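Side-chain contacts in Pre-mRNA splicing factor PRP8 (Cyanidioschyzon merolae, PDB 6NQI), which probably binds spliceosomal snRNAs and intron RNA during pre-mRNA splicing, and is represented here by its RNase H-like domain: residues 143-146 with 147-151; 197-201 with 202-206; 88-91 with 92-96; 55-58 with 59-63. One frame throughout, in Å; residues are numbered along the deposited sequence.

Contact 1 (143-146 with 147-151); sequences YADW and LEHVP
H149 leans back over the preceding backbone toward D145, and its ring meets that residue twice, at the carbonyl and at the carboxylate. Its CB lies 4.1 Å from W146 O. With CG beside the backbone N and anti to the carbonyl carbon (chi1 -57°), the imidazole is turned back along the chain, and the carbonyl of D145 comes to its edge, in the ring plane, with D145 O 3.8 Å from H149 ND1. At the tip, H149 CE1 stands 4.1 Å from D145 OD1, and the carboxylate is turned steeply against the ring, their planes 75° apart. E201, at the start of helix 201-210, packs against the same histidine.

The segment opens with a type II' beta turn from Y143 to W146, closed by W146 N to Y143 O at 2.7 Å, in the loop that leads from strand 137-141 to helix 152-168 of this RNase H-like domain; P151 is the N-cap of that helix. W146 O then grips two backbone donors from opposite faces of its carbonyl plane: H149 N at 2.7 Å, well above that plane, and V150 N at 2.9 Å, closer to it. V150 CG2 tucks in beside this oxygen and reaches W146 CB at 4.0 Å. The indole of W146 itself runs away from 147-151 to pack with W196 and to meet R158 in a cation-pi contact. Just past the turn, L147 CD2 comes obliquely to the Y143 ring at CD2, 4.3 Å away, while the Y143 hydroxyl bonds to T33 O.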
# COMPACT_ATOMS: atom_id res chain seq x y z
N TYR A 143 6.91 -4.18 -7.74
CA TYR A 143 7.99 -5.13 -7.97
C TYR A 143 8.78 -4.81 -9.23
O TYR A 143 9.58 -5.64 -9.68
CB TYR A 143 7.47 -6.57 -8.04
CG TYR A 143 6.88 -7.10 -6.74
CD1 TYR A 143 7.07 -6.41 -5.56
CD2 TYR A 143 6.17 -8.30 -6.71
CE1 TYR A 143 6.54 -6.88 -4.38
CE2 TYR A 143 5.64 -8.80 -5.51
CZ TYR A 143 5.83 -8.07 -4.36
OH TYR A 143 5.32 -8.50 -3.17
N ALA A 144 8.56 -3.63 -9.82
CA ALA A 144 9.35 -3.19 -10.96
C ALA A 144 9.36 -4.28 -12.01
O ALA A 144 8.31 -4.70 -12.51
CB ALA A 144 10.78 -2.86 -10.53
N ASP A 145 10.56 -4.80 -12.28
CA ASP A 145 10.80 -5.94 -13.16
C ASP A 145 11.48 -7.07 -12.41
O ASP A 145 12.21 -7.85 -13.00
CB ASP A 145 11.67 -5.53 -14.34
CG ASP A 145 13.06 -5.06 -13.91
OD1 ASP A 145 14.05 -5.35 -14.62
OD2 ASP A 145 13.15 -4.41 -12.84
N TRP A 146 11.29 -7.15 -11.09
CA TRP A 146 12.00 -8.17 -10.32
C TRP A 146 11.57 -9.58 -10.73
O TRP A 146 12.41 -10.47 -10.86
CB TRP A 146 11.80 -7.94 -8.82
CG TRP A 146 12.23 -6.59 -8.35
CD1 TRP A 146 13.00 -5.68 -9.03
CD2 TRP A 146 11.95 -6.01 -7.08
NE1 TRP A 146 13.19 -4.56 -8.26
CE2 TRP A 146 12.55 -4.73 -7.06
CE3 TRP A 146 11.23 -6.44 -5.95
CZ2 TRP A 146 12.46 -3.87 -5.96
CZ3 TRP A 146 11.14 -5.59 -4.86
CH2 TRP A 146 11.75 -4.31 -4.87
N LEU A 147 10.27 -9.78 -10.99
CA LEU A 147 9.79 -11.10 -11.38
C LEU A 147 10.45 -11.60 -12.66
O LEU A 147 10.26 -12.77 -13.03
CB LEU A 147 8.27 -11.09 -11.52
CG LEU A 147 7.51 -10.79 -10.23
CD1 LEU A 147 6.04 -11.18 -10.34
CD2 LEU A 147 8.15 -11.39 -8.99
N GLU A 148 11.24 -10.76 -13.34
CA GLU A 148 12.04 -11.22 -14.46
C GLU A 148 13.23 -12.07 -14.01
O GLU A 148 13.65 -12.97 -14.74
CB GLU A 148 12.59 -10.02 -15.22
CG GLU A 148 11.58 -9.26 -16.00
CD GLU A 148 11.23 -9.98 -17.27
OE1 GLU A 148 11.95 -9.77 -18.29
OE2 GLU A 148 10.25 -10.77 -17.23
N HIS A 149 13.76 -11.79 -12.83
CA HIS A 149 15.05 -12.33 -12.40
C HIS A 149 15.03 -13.03 -11.07
O HIS A 149 15.99 -13.75 -10.77
CB HIS A 149 16.11 -11.22 -12.35
CG HIS A 149 16.30 -10.49 -13.64
ND1 HIS A 149 15.47 -9.46 -14.04
CD2 HIS A 149 17.22 -10.64 -14.62
CE1 HIS A 149 15.88 -9.01 -15.22
NE2 HIS A 149 16.93 -9.71 -15.59
N VAL A 150 14.02 -12.81 -10.23
CA VAL A 150 13.97 -13.46 -8.93
C VAL A 150 12.63 -14.18 -8.83
O VAL A 150 11.69 -13.87 -9.58
CB VAL A 150 14.12 -12.46 -7.76
CG1 VAL A 150 15.40 -11.63 -7.90
CG2 VAL A 150 12.87 -11.58 -7.63
N PRO A 151 12.52 -15.15 -7.92
CA PRO A 151 11.22 -15.74 -7.65
C PRO A 151 10.35 -14.75 -6.90
O PRO A 151 10.82 -13.73 -6.40
CB PRO A 151 11.56 -16.96 -6.79
CG PRO A 151 12.92 -17.33 -7.26
CD PRO A 151 13.63 -16.04 -7.53

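Contact 2 (197-201 with 202-206); sequences PALPE and TDWRR
This is a local helix-start contact, in which the loop residues L199 and P200 fold against W204 in the first turn of helix 201-210, near the C-terminal end of the RNase H-like domain. P200 takes the N-cap position, and its carbonyl receives the first helical bond here, from W204 N to P200 O at 3.3 Å; the next, from R205 N to E201 O, is shorter at 2.9 Å.

The side chain that carries the contact is W204. L199 lies over one face of its indole: L199 CB stands 4.1 Å from the centroid of the five-membered ring of W204, 27° off the ring normal, a CH-pi contact. CG of L199, anti to its carbonyl carbon (chi1 -57°), carries the chain onward across the same face, and CD1 comes to rest above the middle of the indole. W146 meets W204 edge-to-face from the other side of that plane, wedging the indole between the loop before this helix and the loop at 143-151. A serine at W204 would be likely to leave L199 without the aromatic face it rests on and to open a gap beside W146.

E201 forms a salt bridge with R158 on helix 152-168, whereas its carboxylate makes no contact with the guanidinium of R205. The arginine instead runs its aliphatic part past the carbonyl of E201. On the outer side the D203 side chain runs alongside the P200 ring, with P200 CD 4.0 Å from D203 OD2.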
# COMPACT_ATOMS: atom_id res chain seq x y z
N PRO A 197 13.75 2.55 -9.43
CA PRO A 197 14.55 2.74 -10.65
C PRO A 197 14.92 1.42 -11.29
O PRO A 197 14.96 0.37 -10.65
CB PRO A 197 15.80 3.47 -10.14
CG PRO A 197 15.94 2.99 -8.74
CD PRO A 197 14.53 2.89 -8.23
N ALA A 198 15.21 1.49 -12.60
CA ALA A 198 15.52 0.31 -13.41
C ALA A 198 16.98 -0.10 -13.22
O ALA A 198 17.87 0.39 -13.92
CB ALA A 198 15.21 0.58 -14.88
N LEU A 199 17.24 -1.04 -12.31
CA LEU A 199 18.60 -1.49 -11.99
C LEU A 199 18.82 -2.97 -12.32
O LEU A 199 17.88 -3.78 -12.26
CB LEU A 199 18.91 -1.26 -10.51
CG LEU A 199 18.80 0.14 -9.91
CD1 LEU A 199 19.04 0.04 -8.42
CD2 LEU A 199 19.77 1.10 -10.56
N PRO A 200 20.06 -3.37 -12.63
CA PRO A 200 20.36 -4.80 -12.78
C PRO A 200 20.30 -5.50 -11.44
O PRO A 200 20.24 -4.88 -10.38
CB PRO A 200 21.78 -4.82 -13.36
CG PRO A 200 22.03 -3.43 -13.84
CD PRO A 200 21.23 -2.54 -12.95
N GLU A 201 20.34 -6.84 -11.50
CA GLU A 201 20.15 -7.62 -10.28
C GLU A 201 21.35 -7.56 -9.35
O GLU A 201 21.19 -7.70 -8.14
CB GLU A 201 19.86 -9.08 -10.61
CG GLU A 201 18.41 -9.42 -10.88
CD GLU A 201 17.48 -9.19 -9.68
OE1 GLU A 201 17.88 -9.54 -8.54
OE2 GLU A 201 16.34 -8.71 -9.88
N THR A 202 22.56 -7.37 -9.89
CA THR A 202 23.74 -7.30 -9.04
C THR A 202 23.67 -6.10 -8.10
O THR A 202 23.96 -6.21 -6.90
CB THR A 202 25.02 -7.27 -9.88
OG1 THR A 202 24.89 -6.29 -10.92
CG2 THR A 202 25.26 -8.63 -10.52
N ASP A 203 23.33 -4.93 -8.64
CA ASP A 203 23.15 -3.75 -7.80
C ASP A 203 22.01 -3.93 -6.81
O ASP A 203 22.10 -3.45 -5.67
CB ASP A 203 22.95 -2.52 -8.68
CG ASP A 203 24.24 -2.05 -9.34
OD1 ASP A 203 25.33 -2.21 -8.72
OD2 ASP A 203 24.17 -1.56 -10.48
N TRP A 204 20.94 -4.63 -7.21
CA TRP A 204 19.86 -4.96 -6.27
C TRP A 204 20.38 -5.83 -5.12
O TRP A 204 20.00 -5.63 -3.97
CB TRP A 204 18.71 -5.64 -7.01
CG TRP A 204 17.69 -4.67 -7.59
CD1 TRP A 204 17.27 -4.58 -8.90
CD2 TRP A 204 16.98 -3.64 -6.88
NE1 TRP A 204 16.34 -3.57 -9.03
CE2 TRP A 204 16.15 -2.98 -7.81
CE3 TRP A 204 16.97 -3.22 -5.55
CZ2 TRP A 204 15.34 -1.92 -7.45
CZ3 TRP A 204 16.16 -2.18 -5.19
CH2 TRP A 204 15.35 -1.54 -6.14
N ARG A 205 21.25 -6.80 -5.43
CA ARG A 205 21.84 -7.65 -4.40
C ARG A 205 22.70 -6.85 -3.44
O ARG A 205 22.58 -6.97 -2.21
CB ARG A 205 22.67 -8.74 -5.08
CG ARG A 205 21.92 -9.77 -5.91
CD ARG A 205 22.92 -10.49 -6.82
NE ARG A 205 23.90 -11.32 -6.12
CZ ARG A 205 25.02 -11.76 -6.68
NH1 ARG A 205 25.30 -11.45 -7.94
NH2 ARG A 205 25.87 -12.49 -5.98
N ARG A 206 23.59 -6.01 -3.98
CA ARG A 206 24.42 -5.17 -3.13
C ARG A 206 23.56 -4.26 -2.27
O ARG A 206 23.85 -4.04 -1.09
CB ARG A 206 25.44 -4.37 -3.94
CG ARG A 206 26.36 -5.25 -4.77
CD ARG A 206 27.47 -4.44 -5.39
NE ARG A 206 28.59 -5.29 -5.78
CZ ARG A 206 29.77 -4.82 -6.16
NH1 ARG A 206 29.99 -3.51 -6.20
NH2 ARG A 206 30.74 -5.67 -6.50

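Contact 3 (88-91 with 92-96); sequences ASMD and PLKTL
P92 packs its ring onto the carbonyl of A88: CD is 3.1 Å from A88 O, and P92 CG is 3.5 Å from the same oxygen. Proline has no N-H to offer that carbonyl, so carbon meets oxygen where a helical hydrogen bond would otherwise run. On its inner side P92 also touches W60 of helix 54-71, while L93 leans on I82 and L84 of strand 81-84. A glycine at P92 would probably open a gap beside A88 O and W60, where the ring now packs.

The turn begins helix 90-97, the helical link of a beta-alpha-beta unit between parallel strands 81-84 and 107-108. S89 is its N-cap residue, although its hydroxyl does not cap the helix; S89 O accepts from L93 N at 3.1 Å.

Toward solvent the packing thins. The M90 and K94 chains run abreast and touch through M90 CG and K94 CE at 3.8 Å; a kink at the end of the lysine (chi4 -85°) then turns its amine off. D91 and K94 keep their charges apart, with 6.9 Å between D91 OD1 and K94 NZ. Firmer is D91 O, which takes both T95 N at 3.0 Å and the T95 OG1 hydroxyl at 3.1 Å.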
# COMPACT_ATOMS: atom_id res chain seq x y z
N ALA A 88 -9.35 -0.92 13.56
CA ALA A 88 -10.55 -0.11 13.70
C ALA A 88 -11.43 -0.20 12.47
O ALA A 88 -12.65 -0.02 12.58
CB ALA A 88 -10.19 1.34 13.96
N SER A 89 -10.85 -0.50 11.31
CA SER A 89 -11.61 -0.64 10.08
C SER A 89 -11.95 -2.08 9.76
O SER A 89 -12.43 -2.36 8.66
CB SER A 89 -10.81 -0.06 8.91
OG SER A 89 -10.34 1.23 9.24
N MET A 90 -11.74 -3.00 10.72
CA MET A 90 -12.12 -4.39 10.49
C MET A 90 -13.63 -4.55 10.55
O MET A 90 -14.24 -5.16 9.66
CB MET A 90 -11.46 -5.28 11.53
CG MET A 90 -11.90 -6.73 11.41
SD MET A 90 -10.74 -7.92 12.11
CE MET A 90 -9.38 -7.56 11.03
N ASP A 91 -14.26 -3.97 11.58
CA ASP A 91 -15.72 -3.96 11.64
C ASP A 91 -16.36 -3.18 10.50
O ASP A 91 -17.27 -3.71 9.85
CB ASP A 91 -16.20 -3.40 12.98
CG ASP A 91 -16.27 -4.44 14.07
OD1 ASP A 91 -16.14 -5.66 13.75
OD2 ASP A 91 -16.57 -4.04 15.22
N PRO A 92 -15.96 -1.92 10.21
CA PRO A 92 -16.59 -1.19 9.09
C PRO A 92 -16.49 -1.92 7.76
O PRO A 92 -17.49 -2.03 7.04
CB PRO A 92 -15.84 0.14 9.08
CG PRO A 92 -15.46 0.36 10.52
CD PRO A 92 -15.11 -1.02 11.02
N LEU A 93 -15.30 -2.41 7.42
CA LEU A 93 -15.14 -3.18 6.19
C LEU A 93 -16.12 -4.34 6.12
O LEU A 93 -16.87 -4.48 5.14
CB LEU A 93 -13.71 -3.68 6.07
CG LEU A 93 -13.44 -4.42 4.77
CD1 LEU A 93 -13.83 -3.54 3.60
CD2 LEU A 93 -11.98 -4.78 4.72
N LYS A 94 -16.13 -5.19 7.14
CA LYS A 94 -17.10 -6.29 7.13
C LYS A 94 -18.51 -5.76 6.88
O LYS A 94 -19.24 -6.32 6.05
CB LYS A 94 -16.99 -7.09 8.43
CG LYS A 94 -15.69 -7.90 8.47
CD LYS A 94 -15.43 -8.46 9.86
CE LYS A 94 -14.22 -9.37 9.87
NZ LYS A 94 -14.56 -10.79 9.47
N THR A 95 -18.90 -4.65 7.53
CA THR A 95 -20.26 -4.14 7.34
C THR A 95 -20.52 -3.78 5.89
O THR A 95 -21.59 -4.08 5.35
CB THR A 95 -20.52 -2.90 8.20
OG1 THR A 95 -20.32 -3.21 9.58
CG2 THR A 95 -21.97 -2.45 8.01
N LEU A 96 -19.55 -3.14 5.23
CA LEU A 96 -19.78 -2.75 3.85
C LEU A 96 -19.73 -3.93 2.89
O LEU A 96 -20.18 -3.80 1.74
CB LEU A 96 -18.78 -1.68 3.42
CG LEU A 96 -18.77 -0.38 4.24
CD1 LEU A 96 -17.93 0.71 3.60
CD2 LEU A 96 -20.18 0.10 4.49

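Contact 4 (55-58 with 59-63); sequences AQLA and KWKCA
A55 O receives K59 N at 2.9 Å in a nearly straight helical bond, one rung of helix 54-71 in the RNase H-like domain. The K59 side chain starts back over the same carbonyl. Its CG is lodged between backbone N and carbonyl carbon (chi1 78°), which brings that atom within 3.4 Å of A55 O; beyond it the chain runs extended, and on its far side the lysine touches S89 and P92 around the start of helix 90-97.

Q56 serves two partners. Its chain bends at chi2, which brings the amide round to cross K59 obliquely, with Q56 NE2 3.8 Å from K59 CE, and to lie alongside W60, the amide and indole planes 47° apart. The Q56 carbonyl approaches the edge of that indole in its plane, at W60 CD1. The rest of W60 reaches helix 90-97, where it packs on L96.

L57 runs beside K61 in the same direction, and the two meet through L57 CD1 and K61 CG at 3.7 Å, while T47, W48 and Q51 of the preceding loop also touch the leucine. K61 N bonds to L57 O at 2.9 Å.

A58 contributes mainly its carbonyl, which takes C62 N. C62 turns inward to V14 and D16 of strand 11-21 and carries a beta-mercaptoethanol molecule, probably acquired from the crystallisation liquor, through a covalent bond from C62 SG to the sulfur of the adduct.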
# COMPACT_ATOMS: atom_id res chain seq x y z
N ALA A 55 -10.62 9.32 13.39
CA ALA A 55 -10.76 7.87 13.31
C ALA A 55 -12.12 7.47 12.75
O ALA A 55 -12.20 6.62 11.84
CB ALA A 55 -10.52 7.24 14.68
N GLN A 56 -13.19 8.11 13.24
CA GLN A 56 -14.54 7.83 12.73
C GLN A 56 -14.62 7.99 11.22
O GLN A 56 -15.16 7.13 10.53
CB GLN A 56 -15.53 8.77 13.41
CG GLN A 56 -16.95 8.67 12.89
CD GLN A 56 -17.83 7.72 13.70
OE1 GLN A 56 -18.72 8.17 14.44
NE2 GLN A 56 -17.58 6.40 13.56
N LEU A 57 -14.10 9.09 10.69
CA LEU A 57 -14.16 9.29 9.25
C LEU A 57 -13.21 8.35 8.50
O LEU A 57 -13.60 7.74 7.49
CB LEU A 57 -13.85 10.75 8.93
CG LEU A 57 -13.87 11.16 7.46
CD1 LEU A 57 -15.00 10.46 6.69
CD2 LEU A 57 -14.01 12.67 7.34
N ALA A 58 -11.98 8.23 8.99
CA ALA A 58 -10.93 7.49 8.28
C ALA A 58 -11.27 6.01 8.15
O ALA A 58 -11.06 5.41 7.09
CB ALA A 58 -9.60 7.68 9.00
N LYS A 59 -11.73 5.39 9.24
CA LYS A 59 -12.04 3.97 9.17
C LYS A 59 -13.10 3.69 8.11
O LYS A 59 -12.97 2.72 7.33
CB LYS A 59 -12.47 3.47 10.55
CG LYS A 59 -13.89 3.77 10.98
CD LYS A 59 -14.04 3.43 12.45
CE LYS A 59 -15.48 3.29 12.85
NZ LYS A 59 -15.60 2.94 14.30
N TRP A 60 -14.12 4.55 8.02
CA TRP A 60 -15.20 4.29 7.08
C TRP A 60 -14.78 4.61 5.65
O TRP A 60 -15.16 3.88 4.72
CB TRP A 60 -16.44 5.06 7.48
CG TRP A 60 -17.18 4.37 8.58
CD1 TRP A 60 -17.25 4.75 9.89
CD2 TRP A 60 -17.89 3.14 8.48
NE1 TRP A 60 -18.00 3.84 10.61
CE2 TRP A 60 -18.40 2.84 9.76
CE3 TRP A 60 -18.15 2.26 7.42
CZ2 TRP A 60 -19.16 1.71 10.01
CZ3 TRP A 60 -18.91 1.15 7.67
CH2 TRP A 60 -19.41 0.87 8.95
N LYS A 61 -14.01 5.69 5.44
CA LYS A 61 -13.50 5.95 4.10
C LYS A 61 -12.56 4.84 3.63
O LYS A 61 -12.58 4.47 2.45
CB LYS A 61 -12.80 7.32 4.00
CG LYS A 61 -13.76 8.51 3.86
CD LYS A 61 -13.18 9.60 2.95
CE LYS A 61 -13.64 9.48 1.49
NZ LYS A 61 -15.12 9.65 1.36
N CYS A 62 -11.75 4.29 4.53
CA CYS A 62 -10.91 3.18 4.12
C CYS A 62 -11.74 1.96 3.74
O CYS A 62 -11.47 1.30 2.71
CB CYS A 62 -9.92 2.83 5.22
SG CYS A 62 -8.81 1.50 4.67
N ALA A 63 -12.75 1.62 4.55
CA ALA A 63 -13.63 0.50 4.23
C ALA A 63 -14.31 0.70 2.88
O ALA A 63 -14.39 -0.22 2.06
CB ALA A 63 -14.66 0.33 5.34

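In the fold
From the N terminus the four contacts follow in series, in the order 4, 3, 1, 2; none encloses or crosses another, since each lies within one continuous run of chain. Contact 4, on helix 54-71, and contact 3, at the start of helix 90-97, have centres about 9 Å apart and join those two helices. On the opposite side of the chain's centre, contact 1 closes the turn between strand 137-141 and helix 152-168, and contact 2 the loop entering helix 201-210; these touch as well, the loop of one against the first helical turn of the other. Between the two pairs the nearest atoms are about 19 Å apart, from contact 1 to contacts 3 and 4.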